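Local coordinates for putative sugar ABC transporter (Yersinia enterocolitica subsp. enterocolitica 8081, PDB 5ULB), which probably binds methylthioribose-like sugars in the periplasm as the receptor of an ABC importer, and holds a selenium analogue of that sugar here, at residues Leu234-Ile239 with Ser252-Ser257; Gln245-Ala250 with Ala296-Gln301. One frame throughout, in Å; residues are numbered along the deposited sequence.

Interaction 1: Leu234-Ile239 with Ser252-Ser257; sequences LYSIDI and SPWKVS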
loop_
_atom_site.group_PDB
_atom_site.type_symbol
_atom_site.label_atom_id
_atom_site.label_comp_id
_atom_site.label_asym_id
_atom_site.label_seq_id
_atom_site.Cartn_x
_atom_site.Cartn_y
_atom_site.Cartn_z
ATOM N N LEU A 234 -8.788 15.719 -9.071
ATOM C CA LEU A 234 -8.135 14.869 -8.107
ATOM C C LEU A 234 -7.073 13.933 -8.749
ATOM O O LEU A 234 -7.372 13.318 -9.789
ATOM C CB LEU A 234 -9.073 13.883 -7.370
ATOM C CG LEU A 234 -10.149 14.380 -6.569
ATOM C CD1 LEU A 234 -11.112 13.267 -6.125
ATOM C CD2 LEU A 234 -9.553 15.089 -5.348
ATOM N N TYR A 235 -5.916 13.854 -8.114
ATOM C CA TYR A 235 -4.795 13.018 -8.575
ATOM C C TYR A 235 -4.385 12.209 -7.374
ATOM O O TYR A 235 -4.036 12.763 -6.351
ATOM C CB TYR A 235 -3.666 13.948 -9.032
ATOM C CG TYR A 235 -4.033 14.828 -10.208
ATOM C CD1 TYR A 235 -4.784 15.961 -10.027
ATOM C CD2 TYR A 235 -3.726 14.471 -11.515
ATOM C CE1 TYR A 235 -5.190 16.731 -11.111
ATOM C CE2 TYR A 235 -4.125 15.215 -12.589
ATOM C CZ TYR A 235 -4.831 16.353 -12.366
ATOM O OH TYR A 235 -5.280 17.100 -13.420
ATOM N N SER A 236 -4.380 10.858 -7.528
ATOM C CA SER A 236 -4.132 9.975 -6.391
ATOM C C SER A 236 -3.046 8.969 -6.614
ATOM O O SER A 236 -2.770 8.503 -7.711
ATOM C CB SER A 236 -5.496 9.244 -6.075
ATOM O OG SER A 236 -5.513 8.665 -4.769
ATOM N N ILE A 237 -2.572 8.493 -5.471
ATOM C CA ILE A 237 -1.820 7.248 -5.307
ATOM C C ILE A 237 -2.790 6.174 -4.781
ATOM O O ILE A 237 -3.770 6.519 -4.051
ATOM C CB ILE A 237 -0.634 7.498 -4.380
ATOM C CG1 ILE A 237 0.365 8.486 -5.072
ATOM C CG2 ILE A 237 0.086 6.215 -4.002
ATOM C CD1 ILE A 237 1.479 8.984 -4.240
ATOM N N ASP A 238 -2.545 4.964 -5.154
ATOM C CA ASP A 238 -3.286 3.767 -4.772
ATOM C C ASP A 238 -4.519 3.461 -5.609
ATOM O O ASP A 238 -5.027 4.367 -6.251
ATOM C CB ASP A 238 -3.669 3.664 -3.289
ATOM C CG ASP A 238 -2.566 3.888 -2.324
ATOM O OD1 ASP A 238 -1.441 3.318 -2.531
ATOM O OD2 ASP A 238 -2.807 4.623 -1.297
ATOM N N ILE A 239 -4.998 2.226 -5.557
ATOM C CA ILE A 239 -6.229 1.885 -6.222
ATOM C C ILE A 239 -6.974 0.867 -5.401
ATOM O O ILE A 239 -6.425 0.135 -4.587
ATOM C CB ILE A 239 -5.962 1.259 -7.652
ATOM C CG1 ILE A 239 -7.140 1.305 -8.583
ATOM C CG2 ILE A 239 -5.341 -0.120 -7.568
ATOM C CD1 ILE A 239 -7.589 2.709 -8.916
ATOM N N SER A 252 -17.367 12.942 -12.202
ATOM C CA SER A 252 -16.235 12.592 -11.479
ATOM C C SER A 252 -14.919 13.352 -11.798
ATOM O O SER A 252 -14.450 13.360 -12.899
ATOM C CB SER A 252 -15.908 11.089 -11.650
ATOM O OG SER A 252 -14.685 10.812 -10.905
ATOM N N PRO A 253 -14.353 13.981 -10.769
ATOM C CA PRO A 253 -13.088 14.712 -10.871
ATOM C C PRO A 253 -11.851 13.825 -10.660
ATOM O O PRO A 253 -10.761 14.342 -10.605
ATOM C CB PRO A 253 -13.175 15.713 -9.758
ATOM C CG PRO A 253 -13.992 15.143 -8.778
ATOM C CD PRO A 253 -14.956 14.269 -9.467
ATOM N N TRP A 254 -12.005 12.507 -10.546
ATOM C CA TRP A 254 -10.871 11.629 -10.178
ATOM C C TRP A 254 -10.104 11.240 -11.456
ATOM O O TRP A 254 -10.496 10.332 -12.167
ATOM C CB TRP A 254 -11.400 10.380 -9.446
ATOM C CG TRP A 254 -10.324 9.532 -8.786
ATOM C CD1 TRP A 254 -9.072 9.166 -9.260
ATOM C CD2 TRP A 254 -10.354 8.967 -7.478
ATOM N NE1 TRP A 254 -8.424 8.418 -8.359
ATOM C CE2 TRP A 254 -9.169 8.275 -7.254
ATOM C CE3 TRP A 254 -11.333 8.954 -6.451
ATOM C CZ2 TRP A 254 -8.896 7.602 -6.057
ATOM C CZ3 TRP A 254 -11.044 8.348 -5.274
ATOM C CH2 TRP A 254 -9.863 7.684 -5.113
ATOM N N LYS A 255 -9.024 11.969 -11.739
ATOM C CA LYS A 255 -8.345 11.900 -13.019
ATOM C C LYS A 255 -7.335 10.764 -13.176
ATOM O O LYS A 255 -7.192 10.254 -14.290
ATOM C CB LYS A 255 -7.610 13.224 -13.287
ATOM C CG LYS A 255 -8.380 14.415 -13.363
ATOM C CD LYS A 255 -9.654 14.248 -14.112
ATOM C CE LYS A 255 -9.370 14.495 -15.474
ATOM N NZ LYS A 255 -10.065 15.850 -15.685
ATOM N N VAL A 256 -6.670 10.389 -12.097
ATOM C CA VAL A 256 -5.604 9.392 -12.209
ATOM C C VAL A 256 -5.417 8.761 -10.852
ATOM O O VAL A 256 -5.537 9.425 -9.819
ATOM C CB VAL A 256 -4.348 9.926 -12.717
ATOM C CG1 VAL A 256 -3.598 10.851 -11.775
ATOM C CG2 VAL A 256 -3.320 8.875 -13.169
ATOM N N SER A 257 -5.031 7.470 -10.890
ATOM C CA SER A 257 -4.515 6.762 -9.727
ATOM C C SER A 257 -3.207 6.124 -10.210
ATOM O O SER A 257 -3.199 5.423 -11.236
ATOM C CB SER A 257 -5.402 5.639 -9.232
ATOM O OG SER A 257 -6.445 6.154 -8.371
#
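Leu234 N donates to Pro253 O (2.9 Å) and Lys255 N to Leu234 O, which pairs strands 233-237 and 254-259 as parallel neighbours in the beta-alpha-beta unit of a periplasmic binding protein; helix 241-248 makes the crossover. Two residues on, Ser236 N donates to Val256 O, again at 2.9 Å.

Tyr235 can be followed outward on one face of the sheet. Its CB lies 4.1 Å from Val256 CG1, and ring atom CD2 comes closer to the same methyl, at 3.6 Å, the valine branch running nearly perpendicular to the tyrosine. Farther out, CE2 has Lys255 CB over one ring face toward the rim, and CZ and OH run beside Lys255 CG, the two side chains pointing the same way. The hydroxyl ends on Asp138 of helix 124-138.

Trp254 occupies the other face, CG anti to its backbone N (chi1 -169°), which lays the indole beside Ser236, CZ2 being 3.8 Å from Ser236 CB. Ser236 OG bonds to Ile237 O and Thr217. Past the strand end, Asp238 carries its carboxylate into the sugar pocket, with Asp214 N bonded to OD2. Its carbonyl turns back to Ser257, whose hydroxyl is thereby used twice: Ser257 OG accepts from Trp254 NE1 at 3.0 Å and donates to Asp238 O at 3.1 Å, nearly in line with the C=O bond.

Interaction 2: Gln245-Ala250 with Ala296-Gln301; sequences QLMREA and ALLVSQ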
loop_
_atom_site.group_PDB
_atom_site.type_symbol
_atom_site.label_atom_id
_atom_site.label_comp_id
_atom_site.label_asym_id
_atom_site.label_seq_id
_atom_site.Cartn_x
_atom_site.Cartn_y
_atom_site.Cartn_z
ATOM N N GLN A 245 -14.856 2.637 -9.294
ATOM C CA GLN A 245 -16.255 3.126 -9.408
ATOM C C GLN A 245 -16.330 4.663 -9.380
ATOM O O GLN A 245 -17.067 5.244 -10.154
ATOM C CB GLN A 245 -17.119 2.513 -8.289
ATOM C CG GLN A 245 -17.383 1.004 -8.364
ATOM C CD GLN A 245 -18.315 0.614 -9.532
ATOM O OE1 GLN A 245 -17.884 0.551 -10.712
ATOM N NE2 GLN A 245 -19.635 0.458 -9.252
ATOM N N LEU A 246 -15.579 5.257 -8.482
ATOM C CA LEU A 246 -15.634 6.741 -8.399
ATOM C C LEU A 246 -15.100 7.388 -9.683
ATOM O O LEU A 246 -15.650 8.390 -10.067
ATOM C CB LEU A 246 -14.939 7.255 -7.184
ATOM C CG LEU A 246 -15.510 6.728 -5.836
ATOM C CD1 LEU A 246 -14.649 7.225 -4.689
ATOM C CD2 LEU A 246 -16.936 6.987 -5.630
HETATM N N MSE A 247 -14.059 6.849 -10.302
HETATM C CA MSE A 247 -13.581 7.415 -11.569
HETATM C C MSE A 247 -14.640 7.333 -12.665
HETATM O O MSE A 247 -14.647 8.199 -13.497
HETATM C CB MSE A 247 -12.179 6.755 -11.888
HETATM C CG MSE A 247 -10.985 7.014 -10.885
HETATM SE SE MSE A 247 -9.304 5.923 -10.974
HETATM C CE MSE A 247 -9.344 5.135 -12.845
ATOM N N ARG A 248 -15.591 6.392 -12.556
ATOM C CA ARG A 248 -16.716 6.179 -13.568
ATOM C C ARG A 248 -18.018 6.961 -13.253
ATOM O O ARG A 248 -18.862 6.976 -14.116
ATOM C CB ARG A 248 -17.000 4.634 -13.643
ATOM C CG ARG A 248 -15.953 3.919 -14.418
ATOM C CD ARG A 248 -16.102 2.406 -14.454
ATOM N NE ARG A 248 -17.456 2.031 -14.895
ATOM C CZ ARG A 248 -17.878 1.885 -16.141
ATOM N NH1 ARG A 248 -17.036 2.164 -17.154
ATOM N NH2 ARG A 248 -19.205 1.560 -16.369
ATOM N N GLU A 249 -18.122 7.639 -12.103
ATOM C CA GLU A 249 -19.356 8.318 -11.743
ATOM C C GLU A 249 -19.473 9.592 -12.575
ATOM O O GLU A 249 -18.512 10.206 -13.045
ATOM C CB GLU A 249 -19.328 8.666 -10.263
ATOM C CG GLU A 249 -19.603 7.534 -9.352
ATOM C CD GLU A 249 -19.842 7.901 -7.875
ATOM O OE1 GLU A 249 -19.601 9.074 -7.457
ATOM O OE2 GLU A 249 -20.247 6.931 -7.151
ATOM N N ALA A 250 -20.750 10.027 -12.712
ATOM C CA ALA A 250 -21.042 11.259 -13.342
ATOM C C ALA A 250 -20.306 12.402 -12.657
ATOM O O ALA A 250 -20.359 12.528 -11.351
ATOM C CB ALA A 250 -22.559 11.527 -13.369
ATOM N N ALA A 296 -9.862 8.063 -18.151
ATOM C CA ALA A 296 -10.536 7.815 -19.461
ATOM C C ALA A 296 -10.576 6.302 -19.783
ATOM O O ALA A 296 -11.538 5.833 -20.433
ATOM C CB ALA A 296 -9.880 8.548 -20.537
ATOM N N LEU A 297 -9.536 5.581 -19.373
ATOM C CA LEU A 297 -9.544 4.132 -19.556
ATOM C C LEU A 297 -10.765 3.453 -18.915
ATOM O O LEU A 297 -11.406 2.572 -19.532
ATOM C CB LEU A 297 -8.176 3.553 -19.085
ATOM C CG LEU A 297 -7.990 2.077 -19.259
ATOM C CD1 LEU A 297 -7.901 1.731 -20.720
ATOM C CD2 LEU A 297 -6.748 1.595 -18.515
ATOM N N LEU A 298 -10.981 3.797 -17.678
ATOM C CA LEU A 298 -12.089 3.269 -16.950
ATOM C C LEU A 298 -13.430 3.685 -17.496
ATOM O O LEU A 298 -14.352 2.852 -17.611
ATOM C CB LEU A 298 -11.931 3.557 -15.448
ATOM C CG LEU A 298 -11.278 2.505 -14.622
ATOM C CD1 LEU A 298 -12.062 1.159 -14.608
ATOM C CD2 LEU A 298 -9.928 2.310 -15.147
ATOM N N VAL A 299 -13.562 4.949 -17.864
ATOM C CA VAL A 299 -14.832 5.464 -18.433
ATOM C C VAL A 299 -15.208 4.749 -19.716
ATOM O O VAL A 299 -16.414 4.515 -19.996
ATOM C CB VAL A 299 -14.758 6.989 -18.635
ATOM C CG1 VAL A 299 -15.963 7.617 -19.413
ATOM C CG2 VAL A 299 -14.702 7.606 -17.191
ATOM N N SER A 300 -14.165 4.308 -20.481
ATOM C CA SER A 300 -14.356 3.536 -21.752
ATOM C C SER A 300 -14.888 2.098 -21.614
ATOM O O SER A 300 -15.313 1.498 -22.580
ATOM C CB SER A 300 -13.057 3.396 -22.509
ATOM O OG SER A 300 -12.593 4.632 -22.969
ATOM N N GLN A 301 -14.880 1.564 -20.387
ATOM C CA GLN A 301 -15.294 0.165 -20.238
ATOM C C GLN A 301 -16.813 0.114 -20.273
ATOM O O GLN A 301 -17.459 1.068 -19.852
ATOM C CB GLN A 301 -14.750 -0.347 -18.895
ATOM C CG GLN A 301 -13.215 -0.278 -18.799
ATOM C CD GLN A 301 -12.503 -0.893 -19.978
ATOM O OE1 GLN A 301 -12.831 -2.024 -20.331
ATOM N NE2 GLN A 301 -11.614 -0.109 -20.639
HETATM O O HOH W 1 -20.181 2.243 -19.162
#
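Arg248 reaches across from helix 241-248, the crossover helix of a beta-alpha-beta unit, to the chain at Leu298-Gln301, where the short helix 295-299 runs out into a loop. Its guanidinium bonds two backbone carbonyls there, both through one nitrogen: NH1 donates to Leu298 O at 2.8 Å and to Gln301 O at 2.9 Å. Leu298 O lies in the guanidinium plane, whereas Gln301 O is tilted 19° from it, and NH1 stands above the Gln301 carbonyl plane. The Arg248 chain bends at chi3 (52°), bringing NH1 edge-on to Leu298 O, with CD also near that oxygen.

Leu298 O has two donors, Arg248 NH1 and the backbone N of Gln301, arriving from opposite faces of the carbonyl. Gln301 O is likewise shared, since a water donates to it while accepting from Arg248 NH2 at 3.0 Å. Gln301 folds its own amide back, NE2 donating to Leu297 O.

On the buried side is selenomethionine Met247; in one of its two conformers CE comes 3.7 Å from Leu298 CD2, so this contact is not a fixed one. Both side chains also touch Ile293 of strand 285-294. Met247 O accepts from Gln295 NE2 and lies 3.7 Å from Val299 CG2.

Interactions 1 and 2 lie with their centres 11 Å apart, on the same side of the chain's centre; helix 241-248, which links the strands of interaction 1, supplies one segment of interaction 2. Along the chain the segments alternate: 234-239, 245-250, 252-257, then 296-301. Interaction 1 joins the two strands of the crossover unit; interaction 2 fastens the helix between them to the short helix that follows strand 285-294, the antiparallel neighbour of 254-259. They touch directly: Trp254 CZ3 packs 3.8 Å from Leu246 CD1, and Ser252 OG probably bonds to Leu246 O. Interaction 1 ends at Asp238 in the sugar pocket, while interaction 2 lies farther from the chain's centre.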